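Local coordinates for protein neuraminidase (Influenza A virus, PDB 4K3Y) that is a neuraminidase-like surface protein of a bat influenza A virus, with the six-bladed propeller fold of the viral sialidases but a role not firmly established, at residues D36-N44 / R55-G63; F267-G277 / F288-F298. One frame throughout, in Å; residues are numbered along the deposited sequence.

Contact 1 of 2, residues D36-N44 / R55-G63; sequences DEQMLTRQN and RFFVSMGYG
The Phe57 ring takes Thr41 over one face: CG2 of Thr41 sits 3.7 Å from the ring centroid, a CH-pi contact displaced toward the rim. Thr41 OG1 stands between its backbone N and carbonyl carbon (chi1 66°), which leaves CG2 as the branch turned to the ring. At the Tyr62 ring, the carbonyl oxygens of Asp36 and Glu37 lie at the edge. Met39 SD approaches the same ring obliquely, 4.3 Å from its centroid, in a Met-aromatic contact. The bent Met39 chain also brings SD beside Ser59 CB.

The Arg55 guanidinium has Asn44 OD1 and Thr41 OG1 at its edge. Arg55 NH1 donates to Asn44 OD1 at 2.8 Å. The donor lies above the carbonyl plane of the amide, and the amide and guanidinium planes are 65° apart. Asn44 ND2 donates in its amide plane to Thr41 OG1 at 3.3 Å and also bonds Glu339.

Thr41, Asn44, Arg55, Phe57 and Ser59 sit on one antiparallel hairpin, 40-48 with 53-61; Met39 and Tyr62 lie in the flanking loops. Arg42 and Val58 form a hydrogen-bonded pair, with Val58 N to Arg42 O at 2.8 Å. Thr41 and Ser59 form the next, non-hydrogen-bonded pair. Further from Asn44, Leu40 N donates almost straight to Gly61 O at 2.8 Å. Strand 78-83 continues the sheet beyond 53-61, and strand 349-359 of another blade packs against Leu40, Arg42 and Asn44.

Both ends of the buried Asn44 amide are thus engaged. Its position between Arg55 and Glu339 would probably polarise it and fix its rotation.

Contact 2 of 2, residues F267-G277 / F288-F298; sequences FMIEGSNSWIG and FEIYKFLGTLF
Glu270 meets the turn after strand 286-294 with both carboxylate oxygens. OE1 accepts from Leu297 N at 2.8 Å, and OE2 accepts from the Thr296 hydroxyl, OG1. Each oxygen uses its syn lone pair, the side facing the other oxygen. The chain leaves with CG anti to the backbone N (chi1 166°) and bends at chi2, which swings the carboxylate across to the turn. Its plane lies 44° from the Phe298 ring, whose CE2 is 3.5 Å from Glu270 CD.

Trp275 and Lys292 make the other main side-chain contact. Lys292 CB lies over one face of the indole, 3.8 Å from the centroid of the six-membered ring. The bent Lys292 chain then carries NZ beyond the ring, where it hydrogen-bonds Asn19 OD1. Ile290 CG1 reaches the same indole obliquely, 3.8 Å from Trp275 CE3. The Ile276 and Phe293 side chains meet beside Leu297, whose CD2 is 3.5 Å from Ser274 CB.

Ser274, Trp275, Ile276, Ile290, Lys292 and Phe293 sit on an antiparallel hairpin, 273-279 with 286-294, the two middle strands of one four-stranded propeller blade. Glu270 comes just before it and 296-298 just after. Ser274 with Phe293 and Ile276 with Tyr291 are its hydrogen-bonded pairs. Trp275 with Lys292 is non-hydrogen-bonded.

Further supports hold the groups that touch. Phe298 N donates to Thr296 OG1 at 3.1 Å, an ST turn consistent with holding the hydroxyl in place for Glu270. Gly271 N donates to Ser274 OG. Strand 268-269 pairs with 273-279 on one side, and strand 306-311 flanks 286-294 on the other. Trp21 of strand 20-26 meets Trp275 edge-to-face.

Contacts 1 and 2 lie on opposite sides of the centre of the chain, their centres 31 Å and their nearest atoms about 11 Å apart. Along the sequence they come in series, 36-44/55-63 closing before 267-277/288-298 opens. Each joins neighbouring strands of a separate four-stranded antiparallel sheet, a blade of the same six-bladed propeller. Contact 1 pairs an outermost strand with an inner one; contact 2 pairs two inner strands. The sheet holding strands 20-26 and 349-359 touches both, 349-359 at contact 1 and 20-26 at contact 2. That sheet joins strand 20-26, near the N-terminus, to three C-terminal strands, so it closes the propeller ring between the two blades.

Contact 1 of 2, residues D36-N44 / R55-G63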
loop_
_atom_site.group_PDB
_atom_site.type_symbol
_atom_site.label_atom_id
_atom_site.label_comp_id
_atom_site.label_asym_id
_atom_site.label_seq_id
_atom_site.Cartn_x
_atom_site.Cartn_y
_atom_site.Cartn_z
ATOM N N ASP C 36 7.271 -17.403 9.406
ATOM C CA ASP C 36 8.524 -16.787 9.833
ATOM C C ASP C 36 8.677 -15.350 9.317
ATOM O O ASP C 36 9.458 -14.561 9.867
ATOM C CB ASP C 36 9.722 -17.647 9.402
ATOM C CG ASP C 36 9.793 -18.981 10.146
ATOM O OD1 ASP C 36 9.397 -19.028 11.334
ATOM O OD2 ASP C 36 10.248 -19.984 9.543
ATOM N N GLU C 37 7.915 -15.012 8.275
ATOM C CA GLU C 37 8.006 -13.693 7.649
ATOM C C GLU C 37 7.325 -12.635 8.484
ATOM O O GLU C 37 7.462 -11.445 8.195
ATOM C CB GLU C 37 7.379 -13.678 6.253
ATOM C CG GLU C 37 7.714 -14.876 5.398
ATOM C CD GLU C 37 6.715 -15.994 5.583
ATOM O OE1 GLU C 37 5.519 -15.690 5.787
ATOM O OE2 GLU C 37 7.123 -17.171 5.533
ATOM N N GLN C 38 6.569 -13.061 9.497
ATOM C CA GLN C 38 5.921 -12.097 10.383
ATOM C C GLN C 38 6.916 -11.511 11.381
ATOM O O GLN C 38 7.824 -12.204 11.871
ATOM C CB GLN C 38 4.720 -12.707 11.113
ATOM C CG GLN C 38 3.506 -12.967 10.237
ATOM C CD GLN C 38 2.290 -13.442 11.036
ATOM O OE1 GLN C 38 2.151 -13.143 12.223
ATOM N NE2 GLN C 38 1.411 -14.187 10.383
ATOM N N MET C 39 6.762 -10.218 11.641
ATOM C CA MET C 39 7.393 -9.582 12.783
ATOM C C MET C 39 6.928 -10.294 14.075
ATOM O O MET C 39 5.733 -10.611 14.233
ATOM C CB MET C 39 6.990 -8.100 12.823
ATOM C CG MET C 39 7.462 -7.343 14.048
ATOM S SD MET C 39 9.197 -6.897 13.907
ATOM C CE MET C 39 9.058 -5.315 13.087
ATOM N N LEU C 40 7.873 -10.568 14.975
ATOM C CA LEU C 40 7.550 -11.085 16.300
ATOM C C LEU C 40 6.949 -9.968 17.135
ATOM O O LEU C 40 7.568 -8.936 17.335
ATOM C CB LEU C 40 8.792 -11.635 17.003
ATOM C CG LEU C 40 9.117 -13.119 16.815
ATOM C CD1 LEU C 40 8.823 -13.576 15.390
ATOM C CD2 LEU C 40 10.571 -13.374 17.163
ATOM N N THR C 41 5.737 -10.183 17.627
ATOM C CA THR C 41 5.018 -9.155 18.363
ATOM C C THR C 41 4.917 -9.471 19.850
ATOM O O THR C 41 4.939 -10.638 20.252
ATOM C CB THR C 41 3.592 -9.027 17.840
ATOM O OG1 THR C 41 2.870 -10.232 18.136
ATOM C CG2 THR C 41 3.619 -8.821 16.353
ATOM N N ARG C 42 4.800 -8.415 20.651
ATOM C CA ARG C 42 4.474 -8.528 22.066
ATOM C C ARG C 42 3.713 -7.276 22.538
ATOM O O ARG C 42 3.720 -6.244 21.860
ATOM C CB ARG C 42 5.732 -8.788 22.914
ATOM C CG ARG C 42 6.721 -7.630 23.019
ATOM C CD ARG C 42 7.781 -7.931 24.087
ATOM N NE ARG C 42 8.275 -6.724 24.751
ATOM C CZ ARG C 42 7.665 -6.129 25.775
ATOM N NH1 ARG C 42 6.532 -6.618 26.259
ATOM N NH2 ARG C 42 8.190 -5.038 26.312
ATOM N N GLN C 43 3.060 -7.379 23.694
ATOM C CA GLN C 43 2.209 -6.310 24.208
ATOM C C GLN C 43 1.172 -5.891 23.147
ATOM O O GLN C 43 0.957 -4.704 22.889
ATOM C CB GLN C 43 3.045 -5.108 24.698
ATOM C CG GLN C 43 2.420 -4.309 25.868
ATOM C CD GLN C 43 2.042 -2.859 25.500
ATOM O OE1 GLN C 43 2.557 -1.906 26.083
ATOM N NE2 GLN C 43 1.125 -2.701 24.548
ATOM N N ASN C 44 0.515 -6.872 22.537
ATOM C CA ASN C 44 -0.547 -6.561 21.598
ATOM C C ASN C 44 -1.770 -5.966 22.291
ATOM O O ASN C 44 -2.043 -6.238 23.460
ATOM C CB ASN C 44 -0.933 -7.799 20.786
ATOM C CG ASN C 44 0.234 -8.368 20.014
ATOM O OD1 ASN C 44 0.429 -8.047 18.848
ATOM N ND2 ASN C 44 1.024 -9.210 20.667
ATOM N N ARG C 55 -4.218 -3.040 15.194
ATOM C CA ARG C 55 -3.499 -3.909 16.114
ATOM C C ARG C 55 -2.168 -3.238 16.443
ATOM O O ARG C 55 -1.232 -3.245 15.624
ATOM C CB ARG C 55 -3.199 -5.255 15.438
ATOM C CG ARG C 55 -3.049 -6.401 16.400
ATOM C CD ARG C 55 -1.738 -7.135 16.264
ATOM N NE ARG C 55 -1.881 -8.371 15.488
ATOM C CZ ARG C 55 -1.090 -9.441 15.588
ATOM N NH1 ARG C 55 -0.089 -9.471 16.453
ATOM N NH2 ARG C 55 -1.315 -10.500 14.821
ATOM N N PHE C 56 -2.081 -2.653 17.627
ATOM C CA PHE C 56 -0.827 -2.090 18.085
ATOM C C PHE C 56 0.007 -3.123 18.822
ATOM O O PHE C 56 -0.531 -4.033 19.464
ATOM C CB PHE C 56 -1.111 -0.896 18.968
ATOM C CG PHE C 56 -1.639 0.262 18.212
ATOM C CD1 PHE C 56 -2.975 0.315 17.839
ATOM C CD2 PHE C 56 -0.786 1.285 17.826
ATOM C CE1 PHE C 56 -3.451 1.377 17.116
ATOM C CE2 PHE C 56 -1.256 2.345 17.102
ATOM C CZ PHE C 56 -2.590 2.398 16.746
ATOM N N PHE C 57 1.323 -2.976 18.721
ATOM C CA PHE C 57 2.240 -3.884 19.397
ATOM C C PHE C 57 3.671 -3.350 19.445
ATOM O O PHE C 57 4.015 -2.342 18.797
ATOM C CB PHE C 57 2.238 -5.259 18.728
ATOM C CG PHE C 57 2.683 -5.236 17.299
ATOM C CD1 PHE C 57 4.034 -5.346 16.972
ATOM C CD2 PHE C 57 1.756 -5.113 16.274
ATOM C CE1 PHE C 57 4.449 -5.335 15.647
ATOM C CE2 PHE C 57 2.168 -5.095 14.939
ATOM C CZ PHE C 57 3.514 -5.207 14.629
ATOM N N VAL C 58 4.496 -4.042 20.230
ATOM C CA VAL C 58 5.925 -3.771 20.294
ATOM C C VAL C 58 6.646 -4.949 19.643
ATOM O O VAL C 58 6.243 -6.094 19.820
ATOM C CB VAL C 58 6.381 -3.551 21.749
ATOM C CG1 VAL C 58 7.895 -3.356 21.818
ATOM C CG2 VAL C 58 5.639 -2.340 22.353
ATOM N N SER C 59 7.684 -4.677 18.858
ATOM C CA SER C 59 8.321 -5.734 18.062
ATOM C C SER C 59 9.443 -6.436 18.819
ATOM O O SER C 59 9.965 -5.905 19.804
ATOM C CB SER C 59 8.940 -5.141 16.829
ATOM O OG SER C 59 9.981 -4.274 17.233
ATOM N N MET C 60 9.800 -7.630 18.343
ATOM C CA MET C 60 10.945 -8.387 18.842
ATOM C C MET C 60 11.817 -8.835 17.660
ATOM O O MET C 60 12.886 -9.422 17.852
ATOM C CB MET C 60 10.491 -9.613 19.641
ATOM C CG MET C 60 9.536 -9.336 20.797
ATOM S SD MET C 60 8.726 -10.841 21.397
ATOM C CE MET C 60 10.126 -11.899 21.756
ATOM N N GLY C 61 11.348 -8.574 16.439
ATOM C CA GLY C 61 12.139 -8.823 15.243
ATOM C C GLY C 61 11.740 -10.014 14.391
ATOM O O GLY C 61 10.558 -10.299 14.207
ATOM N N TYR C 62 12.740 -10.716 13.870
ATOM C CA TYR C 62 12.508 -11.797 12.917
ATOM C C TYR C 62 13.464 -12.965 13.138
ATOM O O TYR C 62 14.479 -12.822 13.822
ATOM C CB TYR C 62 12.728 -11.273 11.496
ATOM C CG TYR C 62 11.848 -10.112 11.091
ATOM C CD1 TYR C 62 10.589 -10.336 10.546
ATOM C CD2 TYR C 62 12.281 -8.796 11.230
ATOM C CE1 TYR C 62 9.780 -9.284 10.159
ATOM C CE2 TYR C 62 11.475 -7.732 10.846
ATOM C CZ TYR C 62 10.221 -7.986 10.310
ATOM O OH TYR C 62 9.397 -6.950 9.921
ATOM N N GLY C 63 13.145 -14.115 12.545
ATOM C CA GLY C 63 14.084 -15.226 12.478
ATOM C C GLY C 63 15.165 -14.991 11.427
ATOM O O GLY C 63 16.290 -15.493 11.521
#

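Contact 2 of 2, residues F267-G277 / F288-F298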
loop_
_atom_site.group_PDB
_atom_site.type_symbol
_atom_site.label_atom_id
_atom_site.label_comp_id
_atom_site.label_asym_id
_atom_site.label_seq_id
_atom_site.Cartn_x
_atom_site.Cartn_y
_atom_site.Cartn_z
ATOM N N PHE C 267 -9.926 -8.282 32.050
ATOM C CA PHE C 267 -11.049 -7.357 32.096
ATOM C C PHE C 267 -12.281 -7.931 32.783
ATOM O O PHE C 267 -12.437 -9.150 32.938
ATOM C CB PHE C 267 -11.423 -6.922 30.661
ATOM C CG PHE C 267 -11.870 -8.070 29.771
ATOM C CD1 PHE C 267 -10.941 -8.782 29.005
ATOM C CD2 PHE C 267 -13.218 -8.439 29.699
ATOM C CE1 PHE C 267 -11.343 -9.846 28.193
ATOM C CE2 PHE C 267 -13.625 -9.508 28.878
ATOM C CZ PHE C 267 -12.689 -10.211 28.134
ATOM N N MET C 268 -13.146 -7.013 33.197
ATOM C CA MET C 268 -14.502 -7.312 33.618
ATOM C C MET C 268 -15.407 -6.366 32.830
ATOM O O MET C 268 -14.991 -5.250 32.478
ATOM C CB MET C 268 -14.664 -7.067 35.117
ATOM C CG MET C 268 -13.909 -8.047 36.027
ATOM S SD MET C 268 -13.940 -7.537 37.762
ATOM C CE MET C 268 -13.106 -8.919 38.567
ATOM N N ILE C 269 -16.630 -6.799 32.534
ATOM C CA ILE C 269 -17.583 -5.895 31.906
ATOM C C ILE C 269 -18.759 -5.643 32.836
ATOM O O ILE C 269 -19.463 -6.585 33.217
ATOM C CB ILE C 269 -18.133 -6.435 30.568
ATOM C CG1 ILE C 269 -16.991 -6.739 29.597
ATOM C CG2 ILE C 269 -19.128 -5.428 29.960
ATOM C CD1 ILE C 269 -17.442 -7.432 28.317
ATOM N N GLU C 270 -18.973 -4.379 33.197
ATOM C CA GLU C 270 -20.083 -4.013 34.083
ATOM C C GLU C 270 -21.301 -3.504 33.309
ATOM O O GLU C 270 -21.218 -2.535 32.540
ATOM C CB GLU C 270 -19.645 -2.959 35.099
ATOM C CG GLU C 270 -20.798 -2.292 35.826
ATOM C CD GLU C 270 -21.353 -3.134 36.960
ATOM O OE1 GLU C 270 -20.981 -4.322 37.070
ATOM O OE2 GLU C 270 -22.160 -2.599 37.751
ATOM N N GLY C 271 -22.440 -4.150 33.519
ATOM C CA GLY C 271 -23.626 -3.790 32.770
ATOM C C GLY C 271 -24.893 -4.238 33.456
ATOM O O GLY C 271 -24.889 -4.596 34.642
ATOM N N SER C 272 -25.988 -4.184 32.705
ATOM C CA SER C 272 -27.227 -4.827 33.103
ATOM C C SER C 272 -26.850 -6.287 33.241
ATOM O O SER C 272 -27.175 -6.960 34.231
ATOM C CB SER C 272 -28.246 -4.656 31.989
ATOM O OG SER C 272 -27.582 -4.592 30.735
ATOM N N ASN C 273 -26.138 -6.752 32.219
ATOM C CA ASN C 273 -25.463 -8.035 32.242
ATOM C C ASN C 273 -23.986 -7.796 32.409
ATOM O O ASN C 273 -23.396 -6.965 31.711
ATOM C CB ASN C 273 -25.724 -8.805 30.950
ATOM C CG ASN C 273 -27.010 -9.593 31.002
ATOM O OD1 ASN C 273 -27.730 -9.569 32.011
ATOM N ND2 ASN C 273 -27.314 -10.299 29.916
ATOM N N SER C 274 -23.393 -8.521 33.344
ATOM C CA SER C 274 -21.971 -8.381 33.607
ATOM C C SER C 274 -21.182 -9.603 33.168
ATOM O O SER C 274 -21.729 -10.688 32.984
ATOM C CB SER C 274 -21.719 -8.081 35.082
ATOM O OG SER C 274 -21.980 -6.718 35.363
ATOM N N TRP C 275 -19.887 -9.415 32.992
ATOM C CA TRP C 275 -19.039 -10.489 32.520
ATOM C C TRP C 275 -17.704 -10.462 33.242
ATOM O O TRP C 275 -17.173 -9.388 33.561
ATOM C CB TRP C 275 -18.771 -10.337 31.020
ATOM C CG TRP C 275 -19.981 -10.308 30.120
ATOM C CD1 TRP C 275 -20.693 -9.203 29.734
ATOM C CD2 TRP C 275 -20.577 -11.429 29.436
ATOM N NE1 TRP C 275 -21.706 -9.568 28.872
ATOM C CE2 TRP C 275 -21.657 -10.926 28.672
ATOM C CE3 TRP C 275 -20.306 -12.806 29.401
ATOM C CZ2 TRP C 275 -22.474 -11.756 27.887
ATOM C CZ3 TRP C 275 -21.120 -13.630 28.616
ATOM C CH2 TRP C 275 -22.189 -13.099 27.871
ATOM N N ILE C 276 -17.166 -11.648 33.494
ATOM C CA ILE C 276 -15.787 -11.781 33.923
ATOM C C ILE C 276 -15.087 -12.732 32.975
ATOM O O ILE C 276 -15.509 -13.884 32.825
ATOM C CB ILE C 276 -15.684 -12.366 35.312
ATOM C CG1 ILE C 276 -16.415 -11.470 36.309
ATOM C CG2 ILE C 276 -14.216 -12.518 35.692
ATOM C CD1 ILE C 276 -16.523 -12.078 37.657
ATOM N N GLY C 277 -14.034 -12.245 32.320
ATOM C CA GLY C 277 -13.208 -13.106 31.501
ATOM C C GLY C 277 -11.963 -13.495 32.262
ATOM O O GLY C 277 -11.287 -12.643 32.844
ATOM N N PHE C 288 -9.594 -20.078 28.067
ATOM C CA PHE C 288 -10.174 -18.812 28.471
ATOM C C PHE C 288 -11.672 -18.989 28.578
ATOM O O PHE C 288 -12.298 -19.625 27.721
ATOM C CB PHE C 288 -9.840 -17.722 27.457
ATOM C CG PHE C 288 -10.226 -16.340 27.900
ATOM C CD1 PHE C 288 -9.347 -15.575 28.644
ATOM C CD2 PHE C 288 -11.459 -15.802 27.561
ATOM C CE1 PHE C 288 -9.687 -14.292 29.061
ATOM C CE2 PHE C 288 -11.804 -14.531 27.974
ATOM C CZ PHE C 288 -10.912 -13.769 28.724
ATOM N N GLU C 289 -12.244 -18.439 29.641
ATOM C CA GLU C 289 -13.681 -18.545 29.852
ATOM C C GLU C 289 -14.211 -17.153 30.129
ATOM O O GLU C 289 -13.463 -16.269 30.549
ATOM C CB GLU C 289 -14.021 -19.530 30.992
ATOM C CG GLU C 289 -13.510 -19.119 32.399
ATOM C CD GLU C 289 -13.523 -20.271 33.405
ATOM O OE1 GLU C 289 -14.404 -21.162 33.297
ATOM O OE2 GLU C 289 -12.657 -20.286 34.310
ATOM N N ILE C 290 -15.489 -16.948 29.850
ATOM C CA ILE C 290 -16.135 -15.688 30.185
ATOM C C ILE C 290 -17.522 -16.015 30.739
ATOM O O ILE C 290 -18.290 -16.789 30.151
ATOM C CB ILE C 290 -16.138 -14.662 28.986
ATOM C CG1 ILE C 290 -16.561 -13.268 29.460
ATOM C CG2 ILE C 290 -16.981 -15.160 27.785
ATOM C CD1 ILE C 290 -16.323 -12.158 28.432
ATOM N N TYR C 291 -17.808 -15.452 31.905
ATOM C CA TYR C 291 -18.977 -15.825 32.687
ATOM C C TYR C 291 -19.956 -14.662 32.722
ATOM O O TYR C 291 -19.571 -13.537 33.061
ATOM C CB TYR C 291 -18.515 -16.151 34.106
ATOM C CG TYR C 291 -19.468 -16.955 34.944
ATOM C CD1 TYR C 291 -20.678 -17.406 34.440
ATOM C CD2 TYR C 291 -19.148 -17.268 36.254
ATOM C CE1 TYR C 291 -21.543 -18.145 35.230
ATOM C CE2 TYR C 291 -19.997 -17.997 37.043
ATOM C CZ TYR C 291 -21.191 -18.435 36.535
ATOM O OH TYR C 291 -22.018 -19.160 37.358
ATOM N N LYS C 292 -21.212 -14.927 32.361
ATOM C CA LYS C 292 -22.243 -13.889 32.369
ATOM C C LYS C 292 -22.919 -13.851 33.734
ATOM O O LYS C 292 -23.209 -14.900 34.337
ATOM C CB LYS C 292 -23.293 -14.144 31.285
ATOM C CG LYS C 292 -24.248 -12.970 31.055
ATOM C CD LYS C 292 -25.682 -13.425 30.745
ATOM C CE LYS C 292 -25.856 -13.882 29.303
ATOM N NZ LYS C 292 -27.210 -13.554 28.781
ATOM N N PHE C 293 -23.158 -12.639 34.220
ATOM C CA PHE C 293 -23.833 -12.444 35.493
ATOM C C PHE C 293 -25.069 -11.580 35.276
ATOM O O PHE C 293 -25.022 -10.593 34.533
ATOM C CB PHE C 293 -22.884 -11.807 36.517
ATOM C CG PHE C 293 -21.777 -12.730 36.983
ATOM C CD1 PHE C 293 -21.999 -13.627 38.018
ATOM C CD2 PHE C 293 -20.515 -12.698 36.391
ATOM C CE1 PHE C 293 -20.994 -14.484 38.455
ATOM C CE2 PHE C 293 -19.513 -13.551 36.823
ATOM C CZ PHE C 293 -19.753 -14.444 37.866
ATOM N N LEU C 294 -26.176 -11.961 35.910
ATOM C CA LEU C 294 -27.415 -11.199 35.788
ATOM C C LEU C 294 -27.417 -10.108 36.855
ATOM O O LEU C 294 -27.717 -10.378 38.021
ATOM C CB LEU C 294 -28.630 -12.120 35.946
ATOM C CG LEU C 294 -28.665 -13.403 35.100
ATOM C CD1 LEU C 294 -29.823 -14.293 35.502
ATOM C CD2 LEU C 294 -28.744 -13.087 33.625
ATOM N N GLY C 295 -27.058 -8.886 36.458
ATOM C CA GLY C 295 -26.876 -7.788 37.398
ATOM C C GLY C 295 -25.440 -7.287 37.554
ATOM O O GLY C 295 -24.536 -7.720 36.842
ATOM N N THR C 296 -25.241 -6.378 38.506
ATOM C CA THR C 296 -23.966 -5.683 38.708
ATOM C C THR C 296 -22.875 -6.565 39.323
ATOM O O THR C 296 -23.164 -7.527 40.034
ATOM C CB THR C 296 -24.158 -4.450 39.623
ATOM O OG1 THR C 296 -22.901 -3.794 39.824
ATOM C CG2 THR C 296 -24.742 -4.872 40.988
ATOM N N LEU C 297 -21.618 -6.223 39.058
ATOM C CA LEU C 297 -20.492 -6.941 39.638
ATOM C C LEU C 297 -20.337 -6.589 41.110
ATOM O O LEU C 297 -19.537 -7.202 41.818
ATOM C CB LEU C 297 -19.200 -6.570 38.905
ATOM C CG LEU C 297 -19.108 -6.895 37.411
ATOM C CD1 LEU C 297 -17.967 -6.126 36.747
ATOM C CD2 LEU C 297 -18.943 -8.391 37.192
ATOM N N PHE C 298 -21.109 -5.603 41.567
ATOM C CA PHE C 298 -20.894 -5.003 42.883
ATOM C C PHE C 298 -22.053 -5.166 43.871
ATOM O O PHE C 298 -22.358 -4.261 44.652
ATOM C CB PHE C 298 -20.527 -3.538 42.696
ATOM C CG PHE C 298 -19.531 -3.322 41.603
ATOM C CD1 PHE C 298 -18.243 -3.838 41.714
ATOM C CD2 PHE C 298 -19.881 -2.627 40.456
ATOM C CE1 PHE C 298 -17.312 -3.654 40.703
ATOM C CE2 PHE C 298 -18.955 -2.429 39.436
ATOM C CZ PHE C 298 -17.665 -2.945 39.560
#